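Local coordinates for lysozyme (Meretrix lusoria, PDB 3AYQ), which hydrolyses beta-1,4 linkages in bacterial peptidoglycan and in chitin oligomers, lysing the Gram-positive bacterium M. luteus, at residues N71-Y76 with R91-G96; E42-D47 with L67-Y72. One frame throughout, in Å; residues are numbered along the deposited sequence.

Contact 1: N71-Y76 with R91-G96. With NAG (2-acetamido-2-deoxy-beta-D-glucopyranose), chain B; 4NN (N-[(5S,6R)-5-hydroxy-6-(hydroxymethyl)-2-oxo-5,6-dihydro-2H-pyran-3-yl]acetamide), chain C; NAG (2-acetamido-2-deoxy-beta-D-glucopyranose), chain D.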
ATOM      1  N   ASN A  71       3.310   8.124   3.454  1.00  8.63           N
ATOM      2  CA  ASN A  71       3.540   9.337   2.674  1.00  7.46           C
ATOM      3  C   ASN A  71       2.687   9.392   1.405  1.00  7.71           C
ATOM      4  O   ASN A  71       2.248  10.467   0.987  1.00  6.95           O
ATOM      5  CB  ASN A  71       5.024   9.461   2.295  1.00  8.96           C
ATOM      6  CG  ASN A  71       5.922   9.682   3.500  1.00 11.64           C
ATOM      7  OD1 ASN A  71       5.464  10.086   4.566  1.00 13.92           O
ATOM      8  ND2 ASN A  71       7.220   9.435   3.325  1.00 13.30           N
ATOM      9  N   TYR A  72       2.455   8.239   0.788  1.00  6.24           N
ATOM     10  CA  TYR A  72       1.651   8.193  -0.432  1.00  6.71           C
ATOM     11  C   TYR A  72       0.207   8.578  -0.141  1.00  6.39           C
ATOM     12  O   TYR A  72      -0.432   9.276  -0.929  1.00  6.42           O
ATOM     13  CB  TYR A  72       1.692   6.791  -1.038  1.00  5.40           C
ATOM     14  CG  TYR A  72       1.206   6.707  -2.466  1.00  5.24           C
ATOM     15  CD1 TYR A  72      -0.137   6.481  -2.759  1.00  6.35           C
ATOM     16  CD2 TYR A  72       2.102   6.831  -3.530  1.00  7.30           C
ATOM     17  CE1 TYR A  72      -0.576   6.374  -4.079  1.00  6.86           C
ATOM     18  CE2 TYR A  72       1.674   6.730  -4.849  1.00  7.32           C
ATOM     19  CZ  TYR A  72       0.337   6.499  -5.116  1.00  6.89           C
ATOM     20  OH  TYR A  72      -0.075   6.382  -6.421  1.00  5.96           O
ATOM     21  N   MET A  73      -0.313   8.118   0.990  1.00  6.45           N
ATOM     22  CA  MET A  73      -1.688   8.429   1.354  1.00  6.36           C
ATOM     23  C   MET A  73      -1.827   9.887   1.792  1.00  7.14           C
ATOM     24  O   MET A  73      -2.859  10.517   1.566  1.00  7.94           O
ATOM     25  CB  MET A  73      -2.166   7.479   2.460  1.00  7.01           C
ATOM     26  CG  MET A  73      -2.127   6.005   2.061  1.00  6.15           C
ATOM     27  SD  MET A  73      -2.889   5.710   0.440  1.00  8.47           S
ATOM     28  CE  MET A  73      -2.107   4.160  -0.035  1.00  7.12           C
ATOM     29  N   LYS A  74      -0.785  10.430   2.412  1.00  7.31           N
ATOM     30  CA  LYS A  74      -0.831  11.824   2.841  1.00  8.96           C
ATOM     31  C   LYS A  74      -0.834  12.706   1.598  1.00  9.61           C
ATOM     32  O   LYS A  74      -1.431  13.781   1.578  1.00  8.72           O
ATOM     33  CB  LYS A  74       0.388  12.164   3.698  1.00 10.10           C
ATOM     34  CG  LYS A  74       0.344  13.565   4.307  1.00  9.99           C
ATOM     35  CD  LYS A  74      -0.780  13.692   5.322  1.00 14.32           C
ATOM     36  CE  LYS A  74      -0.777  15.059   5.980  1.00 17.79           C
ATOM     37  NZ  LYS A  74       0.491  15.305   6.722  1.00 22.42           N
ATOM     38  N   ARG A  75      -0.164  12.235   0.553  1.00  8.52           N
ATOM     39  CA  ARG A  75      -0.080  12.987  -0.688  1.00  8.92           C
ATOM     40  C   ARG A  75      -1.324  12.913  -1.569  1.00 10.23           C
ATOM     41  O   ARG A  75      -1.781  13.933  -2.084  1.00 10.37           O
ATOM     42  CB  ARG A  75       1.138  12.529  -1.498  1.00  8.71           C
ATOM     43  CG  ARG A  75       1.250  13.200  -2.856  1.00  9.46           C
ATOM     44  CD  ARG A  75       2.540  12.840  -3.565  1.00  9.78           C
ATOM     45  NE  ARG A  75       2.722  13.656  -4.763  1.00 12.48           N
ATOM     46  CZ  ARG A  75       3.845  13.711  -5.470  1.00 13.60           C
ATOM     47  NH1 ARG A  75       4.900  12.995  -5.108  1.00 13.63           N
ATOM     48  NH2 ARG A  75       3.912  14.495  -6.537  1.00 18.39           N
ATOM     49  N   TYR A  76      -1.886  11.718  -1.720  1.00  9.25           N
ATOM     50  CA  TYR A  76      -3.034  11.521  -2.602  1.00  9.33           C
ATOM     51  C   TYR A  76      -4.437  11.267  -2.049  1.00  9.65           C
ATOM     52  O   TYR A  76      -5.418  11.689  -2.656  1.00  9.85           O
ATOM     53  CB  TYR A  76      -2.711  10.395  -3.585  1.00  9.36           C
ATOM     54  CG  TYR A  76      -1.606  10.723  -4.559  1.00  8.85           C
ATOM     55  CD1 TYR A  76      -1.696  11.839  -5.390  1.00 11.19           C
ATOM     56  CD2 TYR A  76      -0.480   9.904  -4.673  1.00 10.70           C
ATOM     57  CE1 TYR A  76      -0.695  12.129  -6.315  1.00 11.24           C
ATOM     58  CE2 TYR A  76       0.525  10.187  -5.595  1.00 10.01           C
ATOM     59  CZ  TYR A  76       0.409  11.299  -6.413  1.00 10.48           C
ATOM     60  OH  TYR A  76       1.386  11.571  -7.343  1.00 10.32           O
ATOM     61  N   ARG A  91      -7.412   0.761  -1.463  1.00  6.33           N
ATOM     62  CA  ARG A  91      -7.710   0.952  -2.873  1.00  6.93           C
ATOM     63  C   ARG A  91      -6.701   1.894  -3.526  1.00  7.16           C
ATOM     64  O   ARG A  91      -6.324   1.701  -4.680  1.00  7.38           O
ATOM     65  CB  ARG A  91      -9.145   1.462  -3.037  1.00  7.16           C
ATOM     66  CG  ARG A  91     -10.180   0.484  -2.472  1.00  7.21           C
ATOM     67  CD  ARG A  91     -11.619   0.936  -2.714  1.00  7.52           C
ATOM     68  NE  ARG A  91     -11.930   1.068  -4.135  1.00 10.13           N
ATOM     69  CZ  ARG A  91     -13.117   1.438  -4.606  1.00 10.63           C
ATOM     70  NH1 ARG A  91     -14.108   1.710  -3.768  1.00 12.04           N
ATOM     71  NH2 ARG A  91     -13.314   1.546  -5.912  1.00 11.98           N
ATOM     72  N   GLU A  92      -6.248   2.899  -2.782  1.00  8.02           N
ATOM     73  CA  GLU A  92      -5.259   3.835  -3.310  1.00  7.92           C
ATOM     74  C   GLU A  92      -3.941   3.103  -3.530  1.00  7.39           C
ATOM     75  O   GLU A  92      -3.248   3.332  -4.517  1.00  8.21           O
ATOM     76  CB  GLU A  92      -5.033   4.993  -2.332  1.00  7.67           C
ATOM     77  CG  GLU A  92      -6.123   6.038  -2.367  1.00  9.37           C
ATOM     78  CD  GLU A  92      -6.066   6.881  -3.628  1.00  8.68           C
ATOM     79  OE1 GLU A  92      -5.281   7.854  -3.668  1.00 10.65           O
ATOM     80  OE2 GLU A  92      -6.794   6.564  -4.587  1.00  9.27           O
ATOM     81  N   HIS A  93      -3.604   2.218  -2.599  1.00  7.05           N
ATOM     82  CA  HIS A  93      -2.366   1.460  -2.693  1.00  7.15           C
ATOM     83  C   HIS A  93      -2.387   0.554  -3.917  1.00  7.56           C
ATOM     84  O   HIS A  93      -1.405   0.450  -4.647  1.00  8.65           O
ATOM     85  CB  HIS A  93      -2.171   0.609  -1.436  1.00  7.95           C
ATOM     86  CG  HIS A  93      -0.826  -0.045  -1.353  1.00  7.78           C
ATOM     87  ND1 HIS A  93       0.331   0.663  -1.113  1.00  6.95           N
ATOM     88  CD2 HIS A  93      -0.455  -1.340  -1.496  1.00  8.90           C
ATOM     89  CE1 HIS A  93       1.360  -0.168  -1.111  1.00  7.44           C
ATOM     90  NE2 HIS A  93       0.909  -1.388  -1.341  1.00 10.38           N
ATOM     91  N   ASN A  94      -3.523  -0.094  -4.149  1.00  7.19           N
ATOM     92  CA  ASN A  94      -3.637  -1.005  -5.273  1.00  7.46           C
ATOM     93  C   ASN A  94      -3.859  -0.335  -6.628  1.00  6.29           C
ATOM     94  O   ASN A  94      -3.365  -0.822  -7.642  1.00  6.10           O
ATOM     95  CB  ASN A  94      -4.763  -2.009  -5.018  1.00  6.35           C
ATOM     96  CG  ASN A  94      -4.837  -3.079  -6.083  1.00  8.29           C
ATOM     97  OD1 ASN A  94      -3.884  -3.842  -6.290  1.00 11.63           O
ATOM     98  ND2 ASN A  94      -5.968  -3.148  -6.767  1.00  6.69           N
ATOM     99  N   GLY A  95      -4.584   0.781  -6.646  1.00  7.34           N
ATOM    100  CA  GLY A  95      -4.881   1.439  -7.907  1.00  6.74           C
ATOM    101  C   GLY A  95      -4.218   2.758  -8.266  1.00  7.83           C
ATOM    102  O   GLY A  95      -4.469   3.292  -9.345  1.00  7.91           O
ATOM    103  N   GLY A  96      -3.389   3.304  -7.387  1.00  8.66           N
ATOM    104  CA  GLY A  96      -2.733   4.553  -7.723  1.00  8.71           C
ATOM    105  C   GLY A  96      -3.342   5.804  -7.122  1.00  9.64           C
ATOM    106  O   GLY A  96      -4.177   5.716  -6.229  1.00  8.20           O
TER
HETATM  107  C1  NAG B   2      -0.142  -0.375  -8.383  1.00 20.00           C
HETATM  108  C2  NAG B   2       0.773   0.726  -7.815  1.00 20.00           C
HETATM  109  C3  NAG B   2       0.366   2.133  -8.280  1.00 20.00           C
HETATM  110  C4  NAG B   2       0.090   2.225  -9.786  1.00 20.00           C
HETATM  111  C5  NAG B   2      -0.754   1.016 -10.219  1.00 20.00           C
HETATM  112  C6  NAG B   2      -0.987   1.014 -11.739  1.00 20.00           C
HETATM  113  C7  NAG B   2       2.091   0.364  -5.783  1.00 20.00           C
HETATM  114  C8  NAG B   2       2.049   0.171  -4.289  1.00 20.00           C
HETATM  115  N2  NAG B   2       0.939   0.637  -6.378  1.00 20.00           N
HETATM  116  O3  NAG B   2       1.304   3.126  -7.919  1.00 20.00           O
HETATM  117  O4  NAG B   2      -0.423   3.248 -10.153  1.00 20.00           O
HETATM  118  O5  NAG B   2      -0.226  -0.225  -9.783  1.00 20.00           O
HETATM  119  O6  NAG B   2       0.080   0.442 -12.457  1.00 20.00           O
HETATM  120  O7  NAG B   2       3.137   0.221  -6.361  1.00 20.00           O
HETATM  121  C1  4NN C   1       0.507  -5.132  -7.854  1.00 20.00           C
HETATM  122  O1  4NN C   1       0.933  -6.241  -8.113  1.00 20.00           O
HETATM  123  C2  4NN C   1      -0.741  -4.803  -8.326  1.00 20.00           C
HETATM  124  N2  4NN C   1      -1.447  -5.779  -8.971  1.00 20.00           N
HETATM  125  C3  4NN C   1      -1.140  -3.478  -8.145  1.00 20.00           C
HETATM  126  C4  4NN C   1      -0.249  -2.483  -7.350  1.00 20.00           C
HETATM  127  O4  4NN C   1       0.501  -1.581  -8.096  1.00 20.00           O
HETATM  128  C5  4NN C   1       0.766  -3.263  -6.460  1.00 20.00           C
HETATM  129  O5  4NN C   1       1.328  -4.267  -7.266  1.00 20.00           O
HETATM  130  C6  4NN C   1       0.298  -3.689  -5.061  1.00 20.00           C
HETATM  131  O6  4NN C   1      -1.087  -3.822  -5.038  1.00 20.00           O
HETATM  132  C7  4NN C   1      -2.684  -5.604  -9.425  1.00 20.00           C
HETATM  133  O7  4NN C   1      -3.262  -4.541  -9.341  1.00 20.00           O
HETATM  134  C8  4NN C   1      -3.369  -6.811 -10.121  1.00 20.00           C
HETATM  135  C1  NAG D   3       0.360   4.287 -10.697  1.00 20.00           C
HETATM  136  C2  NAG D   3      -0.399   5.185 -11.703  1.00 20.00           C
HETATM  137  C3  NAG D   3       0.442   6.392 -12.152  1.00 20.00           C
HETATM  138  C4  NAG D   3       1.143   7.089 -10.987  1.00 20.00           C
HETATM  139  C5  NAG D   3       1.800   6.012 -10.105  1.00 20.00           C
HETATM  140  C6  NAG D   3       2.579   6.598  -8.925  1.00 20.00           C
HETATM  141  C7  NAG D   3      -2.174   4.270 -13.038  1.00 20.00           C
HETATM  142  C8  NAG D   3      -2.566   3.536 -14.267  1.00 20.00           C
HETATM  143  N2  NAG D   3      -0.875   4.447 -12.857  1.00 20.00           N
HETATM  144  O3  NAG D   3      -0.300   7.341 -12.865  1.00 20.00           O
HETATM  145  O4  NAG D   3       2.128   7.981 -11.631  1.00 20.00           O
HETATM  146  O5  NAG D   3       0.863   5.064  -9.659  1.00 20.00           O
HETATM  147  O6  NAG D   3       1.774   7.455  -8.174  1.00 20.00           O
HETATM  148  O7  NAG D   3      -3.007   4.656 -12.266  1.00 20.00           O
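Apolar packing between helices 62-80 and 86-95 centres on Met73, whose side chain bends at chi2 (-48°) and runs past that of Glu92 in the opposite direction. Its SD rests 3.6 Å from Glu92 CB. Met73 CE lies 3.5 Å from His93 N, and the same methyl comes to the edge of the imidazole, near its plane. The nearest approach of Tyr76 is its CB, 3.6 Å from Glu92 OE1, while Glu92 OE2 is hydrogen-bonded to Cys100 N. Tyr72 adds the end of its ring: its OH lies 3.4 Å from Gly96 C, close to the ring plane, where the chain leaves the helix with positive phi.

No hydrogen bond joins the segments, but Tyr72 and His93 each bond to a sugar. Tyr72 OH donates to O6 of the chain D NAG (2.8 Å). The acetamido N2 of the chain B NAG gives a bond of 161° to His93 O (2.9 Å), and its methyl C8 lies over one imidazole face, 3.3 Å from His93 CE1. The ring is held by Tyr44 OH at ND1 and Phe38 O at NE2. The helices thus touch by van der Waals contact and present a phenol and a carbonyl to successive sugars.

Contact 2: E42-D47 with L67-Y72. With NAG (2-acetamido-2-deoxy-beta-D-glucopyranose), chain B; NAG (2-acetamido-2-deoxy-beta-D-glucopyranose), chain E; NAG (2-acetamido-2-deoxy-beta-D-glucopyranose), chain D.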
ATOM      1  N   GLU A  42       8.293   1.177  -8.514  1.00  6.76           N
ATOM      2  CA  GLU A  42       9.204   2.318  -8.491  1.00  7.83           C
ATOM      3  C   GLU A  42       8.512   3.679  -8.531  1.00  7.72           C
ATOM      4  O   GLU A  42       8.903   4.593  -7.806  1.00  7.39           O
ATOM      5  CB  GLU A  42      10.208   2.217  -9.646  1.00  6.98           C
ATOM      6  CG  GLU A  42      11.232   3.344  -9.679  1.00  8.67           C
ATOM      7  CD  GLU A  42      12.254   3.170 -10.786  1.00 12.05           C
ATOM      8  OE1 GLU A  42      11.851   2.876 -11.931  1.00 14.67           O
ATOM      9  OE2 GLU A  42      13.462   3.332 -10.516  1.00 16.41           O
ATOM     10  N   ALA A  43       7.492   3.819  -9.374  1.00  7.87           N
ATOM     11  CA  ALA A  43       6.778   5.091  -9.490  1.00  8.52           C
ATOM     12  C   ALA A  43       6.128   5.491  -8.172  1.00  7.12           C
ATOM     13  O   ALA A  43       6.094   6.667  -7.814  1.00  7.03           O
ATOM     14  CB  ALA A  43       5.722   4.998 -10.583  1.00  9.28           C
ATOM     15  N   TYR A  44       5.600   4.501  -7.460  1.00  6.46           N
ATOM     16  CA  TYR A  44       4.948   4.720  -6.173  1.00  6.71           C
ATOM     17  C   TYR A  44       6.007   5.196  -5.181  1.00  7.68           C
ATOM     18  O   TYR A  44       5.789   6.136  -4.412  1.00  6.71           O
ATOM     19  CB  TYR A  44       4.319   3.398  -5.707  1.00  7.24           C
ATOM     20  CG  TYR A  44       3.491   3.442  -4.436  1.00  6.62           C
ATOM     21  CD1 TYR A  44       4.096   3.482  -3.185  1.00  4.27           C
ATOM     22  CD2 TYR A  44       2.096   3.366  -4.490  1.00  6.77           C
ATOM     23  CE1 TYR A  44       3.338   3.434  -2.010  1.00  4.83           C
ATOM     24  CE2 TYR A  44       1.327   3.322  -3.325  1.00  4.65           C
ATOM     25  CZ  TYR A  44       1.955   3.351  -2.088  1.00  3.66           C
ATOM     26  OH  TYR A  44       1.207   3.275  -0.933  1.00  8.34           O
ATOM     27  N   TRP A  45       7.161   4.541  -5.222  1.00  6.62           N
ATOM     28  CA  TRP A  45       8.272   4.872  -4.346  1.00  7.34           C
ATOM     29  C   TRP A  45       8.754   6.295  -4.605  1.00  8.21           C
ATOM     30  O   TRP A  45       9.134   7.004  -3.679  1.00  7.32           O
ATOM     31  CB  TRP A  45       9.413   3.881  -4.567  1.00  8.58           C
ATOM     32  CG  TRP A  45      10.637   4.192  -3.781  1.00  8.65           C
ATOM     33  CD1 TRP A  45      10.833   3.989  -2.445  1.00  9.33           C
ATOM     34  CD2 TRP A  45      11.841   4.773  -4.284  1.00  9.20           C
ATOM     35  NE1 TRP A  45      12.093   4.408  -2.085  1.00 10.81           N
ATOM     36  CE2 TRP A  45      12.733   4.894  -3.195  1.00 10.71           C
ATOM     37  CE3 TRP A  45      12.255   5.205  -5.550  1.00 11.68           C
ATOM     38  CZ2 TRP A  45      14.021   5.432  -3.334  1.00 11.25           C
ATOM     39  CZ3 TRP A  45      13.535   5.740  -5.690  1.00 11.06           C
ATOM     40  CH2 TRP A  45      14.400   5.848  -4.584  1.00  9.14           C
ATOM     41  N   ILE A  46       8.752   6.699  -5.872  1.00  7.09           N
ATOM     42  CA  ILE A  46       9.165   8.048  -6.238  1.00  8.22           C
ATOM     43  C   ILE A  46       8.142   9.028  -5.672  1.00  7.00           C
ATOM     44  O   ILE A  46       8.499  10.013  -5.028  1.00  7.39           O
ATOM     45  CB  ILE A  46       9.231   8.215  -7.774  1.00  7.57           C
ATOM     46  CG1 ILE A  46      10.377   7.371  -8.334  1.00  9.50           C
ATOM     47  CG2 ILE A  46       9.389   9.685  -8.144  1.00 10.20           C
ATOM     48  CD1 ILE A  46      10.532   7.467  -9.839  1.00 10.29           C
ATOM     49  N   ASP A  47       6.864   8.736  -5.893  1.00  6.18           N
ATOM     50  CA  ASP A  47       5.800   9.610  -5.412  1.00  8.33           C
ATOM     51  C   ASP A  47       5.725   9.736  -3.888  1.00  8.34           C
ATOM     52  O   ASP A  47       5.270  10.760  -3.381  1.00  8.66           O
ATOM     53  CB  ASP A  47       4.446   9.154  -5.977  1.00  7.85           C
ATOM     54  CG  ASP A  47       4.207   9.640  -7.406  1.00  8.96           C
ATOM     55  OD1 ASP A  47       5.181  10.047  -8.077  1.00  8.27           O
ATOM     56  OD2 ASP A  47       3.042   9.607  -7.866  1.00  8.43           O
ATOM     57  N   LEU A  67       6.399   3.398   5.604  1.00  5.97           N
ATOM     58  CA  LEU A  67       6.502   4.852   5.647  1.00  6.17           C
ATOM     59  C   LEU A  67       6.118   5.396   4.276  1.00  5.83           C
ATOM     60  O   LEU A  67       5.474   6.432   4.162  1.00  6.02           O
ATOM     61  CB  LEU A  67       7.927   5.288   5.993  1.00  6.10           C
ATOM     62  CG  LEU A  67       8.169   6.801   6.006  1.00  5.00           C
ATOM     63  CD1 LEU A  67       7.289   7.474   7.049  1.00  7.03           C
ATOM     64  CD2 LEU A  67       9.630   7.065   6.289  1.00  7.86           C
ATOM     65  N   CYS A  68       6.523   4.679   3.236  1.00  7.01           N
ATOM     66  CA  CYS A  68       6.225   5.081   1.870  1.00  6.38           C
ATOM     67  C   CYS A  68       4.712   5.096   1.666  1.00  6.69           C
ATOM     68  O   CYS A  68       4.173   5.998   1.023  1.00  7.30           O
ATOM     69  CB  CYS A  68       6.896   4.111   0.899  1.00  6.14           C
ATOM     70  SG  CYS A  68       6.647   4.445  -0.872  1.00  7.14           S
ATOM     71  N   VAL A  69       4.032   4.094   2.218  1.00  7.11           N
ATOM     72  CA  VAL A  69       2.579   4.014   2.111  1.00  6.57           C
ATOM     73  C   VAL A  69       1.982   5.205   2.855  1.00  6.48           C
ATOM     74  O   VAL A  69       1.075   5.864   2.354  1.00  5.75           O
ATOM     75  CB  VAL A  69       2.036   2.699   2.726  1.00  6.12           C
ATOM     76  CG1 VAL A  69       0.512   2.711   2.738  1.00  5.94           C
ATOM     77  CG2 VAL A  69       2.545   1.512   1.926  1.00  5.61           C
ATOM     78  N   GLN A  70       2.498   5.482   4.051  1.00  7.77           N
ATOM     79  CA  GLN A  70       2.012   6.603   4.845  1.00  7.42           C
ATOM     80  C   GLN A  70       2.143   7.901   4.056  1.00  6.87           C
ATOM     81  O   GLN A  70       1.207   8.683   3.991  1.00  7.91           O
ATOM     82  CB  GLN A  70       2.804   6.715   6.153  1.00  8.22           C
ATOM     83  CG  GLN A  70       2.547   5.582   7.133  1.00  5.72           C
ATOM     84  CD  GLN A  70       1.203   5.698   7.829  1.00  6.69           C
ATOM     85  OE1 GLN A  70       0.308   6.413   7.373  1.00  8.30           O
ATOM     86  NE2 GLN A  70       1.054   4.985   8.939  1.00  7.63           N
ATOM     87  N   ASN A  71       3.310   8.124   3.454  1.00  8.63           N
ATOM     88  CA  ASN A  71       3.540   9.337   2.674  1.00  7.46           C
ATOM     89  C   ASN A  71       2.687   9.392   1.405  1.00  7.71           C
ATOM     90  O   ASN A  71       2.248  10.467   0.987  1.00  6.95           O
ATOM     91  CB  ASN A  71       5.024   9.461   2.295  1.00  8.96           C
ATOM     92  CG  ASN A  71       5.922   9.682   3.500  1.00 11.64           C
ATOM     93  OD1 ASN A  71       5.464  10.086   4.566  1.00 13.92           O
ATOM     94  ND2 ASN A  71       7.220   9.435   3.325  1.00 13.30           N
ATOM     95  N   TYR A  72       2.455   8.239   0.788  1.00  6.24           N
ATOM     96  CA  TYR A  72       1.651   8.193  -0.432  1.00  6.71           C
ATOM     97  C   TYR A  72       0.207   8.578  -0.141  1.00  6.39           C
ATOM     98  O   TYR A  72      -0.432   9.276  -0.929  1.00  6.42           O
ATOM     99  CB  TYR A  72       1.692   6.791  -1.038  1.00  5.40           C
ATOM    100  CG  TYR A  72       1.206   6.707  -2.466  1.00  5.24           C
ATOM    101  CD1 TYR A  72      -0.137   6.481  -2.759  1.00  6.35           C
ATOM    102  CD2 TYR A  72       2.102   6.831  -3.530  1.00  7.30           C
ATOM    103  CE1 TYR A  72      -0.576   6.374  -4.079  1.00  6.86           C
ATOM    104  CE2 TYR A  72       1.674   6.730  -4.849  1.00  7.32           C
ATOM    105  CZ  TYR A  72       0.337   6.499  -5.116  1.00  6.89           C
ATOM    106  OH  TYR A  72      -0.075   6.382  -6.421  1.00  5.96           O
TER
HETATM  107  C1  NAG B   2      -0.142  -0.375  -8.383  1.00 20.00           C
HETATM  108  C2  NAG B   2       0.773   0.726  -7.815  1.00 20.00           C
HETATM  109  C3  NAG B   2       0.366   2.133  -8.280  1.00 20.00           C
HETATM  110  C4  NAG B   2       0.090   2.225  -9.786  1.00 20.00           C
HETATM  111  C5  NAG B   2      -0.754   1.016 -10.219  1.00 20.00           C
HETATM  112  C6  NAG B   2      -0.987   1.014 -11.739  1.00 20.00           C
HETATM  113  C7  NAG B   2       2.091   0.364  -5.783  1.00 20.00           C
HETATM  114  C8  NAG B   2       2.049   0.171  -4.289  1.00 20.00           C
HETATM  115  N2  NAG B   2       0.939   0.637  -6.378  1.00 20.00           N
HETATM  116  O3  NAG B   2       1.304   3.126  -7.919  1.00 20.00           O
HETATM  117  O4  NAG B   2      -0.423   3.248 -10.153  1.00 20.00           O
HETATM  118  O5  NAG B   2      -0.226  -0.225  -9.783  1.00 20.00           O
HETATM  119  O6  NAG B   2       0.080   0.442 -12.457  1.00 20.00           O
HETATM  120  O7  NAG B   2       3.137   0.221  -6.361  1.00 20.00           O
HETATM  121  C1  NAG E   4       1.944   9.259 -11.135  1.00 20.00           C
HETATM  122  C2  NAG E   4       3.161  10.107 -11.496  1.00 20.00           C
HETATM  123  C3  NAG E   4       2.908  11.573 -11.097  1.00 20.00           C
HETATM  124  C4  NAG E   4       1.590  12.066 -11.672  1.00 20.00           C
HETATM  125  C5  NAG E   4       0.456  11.126 -11.270  1.00 20.00           C
HETATM  126  C6  NAG E   4      -0.845  11.553 -11.969  1.00 20.00           C
HETATM  127  C7  NAG E   4       5.407   8.999 -11.484  1.00 20.00           C
HETATM  128  C8  NAG E   4       6.656   8.811 -10.664  1.00 20.00           C
HETATM  129  N2  NAG E   4       4.381   9.601 -10.885  1.00 20.00           N
HETATM  130  O3  NAG E   4       3.949  12.358 -11.596  1.00 20.00           O
HETATM  131  O4  NAG E   4       1.311  13.360 -11.232  1.00 20.00           O
HETATM  132  O5  NAG E   4       0.758   9.798 -11.652  1.00 20.00           O
HETATM  133  O6  NAG E   4      -0.703  11.389 -13.362  1.00 20.00           O
HETATM  134  O7  NAG E   4       5.367   8.571 -12.615  1.00 20.00           O
HETATM  135  C1  NAG D   3       0.360   4.287 -10.697  1.00 20.00           C
HETATM  136  C2  NAG D   3      -0.399   5.185 -11.703  1.00 20.00           C
HETATM  137  C3  NAG D   3       0.442   6.392 -12.152  1.00 20.00           C
HETATM  138  C4  NAG D   3       1.143   7.089 -10.987  1.00 20.00           C
HETATM  139  C5  NAG D   3       1.800   6.012 -10.105  1.00 20.00           C
HETATM  140  C6  NAG D   3       2.579   6.598  -8.925  1.00 20.00           C
HETATM  141  C7  NAG D   3      -2.174   4.270 -13.038  1.00 20.00           C
HETATM  142  C8  NAG D   3      -2.566   3.536 -14.267  1.00 20.00           C
HETATM  143  N2  NAG D   3      -0.875   4.447 -12.857  1.00 20.00           N
HETATM  144  O3  NAG D   3      -0.300   7.341 -12.865  1.00 20.00           O
HETATM  145  O4  NAG D   3       2.128   7.981 -11.631  1.00 20.00           O
HETATM  146  O5  NAG D   3       0.863   5.064  -9.659  1.00 20.00           O
HETATM  147  O6  NAG D   3       1.774   7.455  -8.174  1.00 20.00           O
HETATM  148  O7  NAG D   3      -3.007   4.656 -12.266  1.00 20.00           O
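Asp47 OD2 is gripped by two hydroxyls: O6 of the chain D NAG donates a short bond of 2.5 Å to it, and Tyr76 OH is hydrogen-bonded to the same oxygen. The other carboxylate oxygen, Asp47 OD1, accepts the acetamido N2 of the chain E NAG at 3.0 Å, with an angle of 163° at the hydrogen, so one carboxylate binds two consecutive sugars. Across the contact, Asp47 CB packs 3.9 Å from Tyr72 CE2.

The two tyrosines carry most of the interface. With CG trans to the backbone nitrogen (chi1 -175°), the end of the Tyr44 side chain comes up to helix 62-80 and lies face to face with Tyr72, displaced, in an offset stack, centroids 3.8 Å apart and planes turned by only 6°. The opposite face of the Tyr44 ring receives the acetamido methyl of the chain B NAG, its C8 being 3.2 Å from Tyr44 CD2; the ring is therefore layered between a tyrosine and a sugar substituent. In this GH22 lysozyme the short helix 42-47 follows directly on the small antiparallel sheet, and its Tyr44 and Asp47 line the glycan cleft.

Farther from the sugars, Cys68 SG comes to the edge of the Tyr44 ring, 3.6 Å from Tyr44 CD1, as a sulfur-aromatic contact. The same sulfur sits obliquely beside the Trp45 indole and forms a disulfide with Cys48, which joins helix 62-80 to the residue after helix 42-47. The phenol end of Tyr44 reaches Val69, with Tyr44 OH 3.4 Å from Val69 CA. A hydrogen bond with His93 ND1 satisfies this buried hydroxyl and fixes the far end of the stacked ring.

How the contacts relate
Both contacts are buried in the single domain, though Trp45 of contact 2 is partly exposed whereas every touching residue of contact 1 is buried. Helix 62-80 serves both, with Asn71 and Tyr72 common to the two. Contact 1 sets that helix against helix 86-95 through methionine, a tyrosine hydroxyl and the Glu92 side chain, without a direct hydrogen bond; contact 2 sets it against helix 42-47 and is the larger, built on aromatic stacking and sulfur. Packing also joins them, Met73 CE lying 3.5 Å from Tyr44 OH and His93 CE1 3.7 Å from Val69 CG2. Contact 1 extends toward the 4NN lactone, whereas contact 2 reaches the chain E sugar at the other end of the inhibitor.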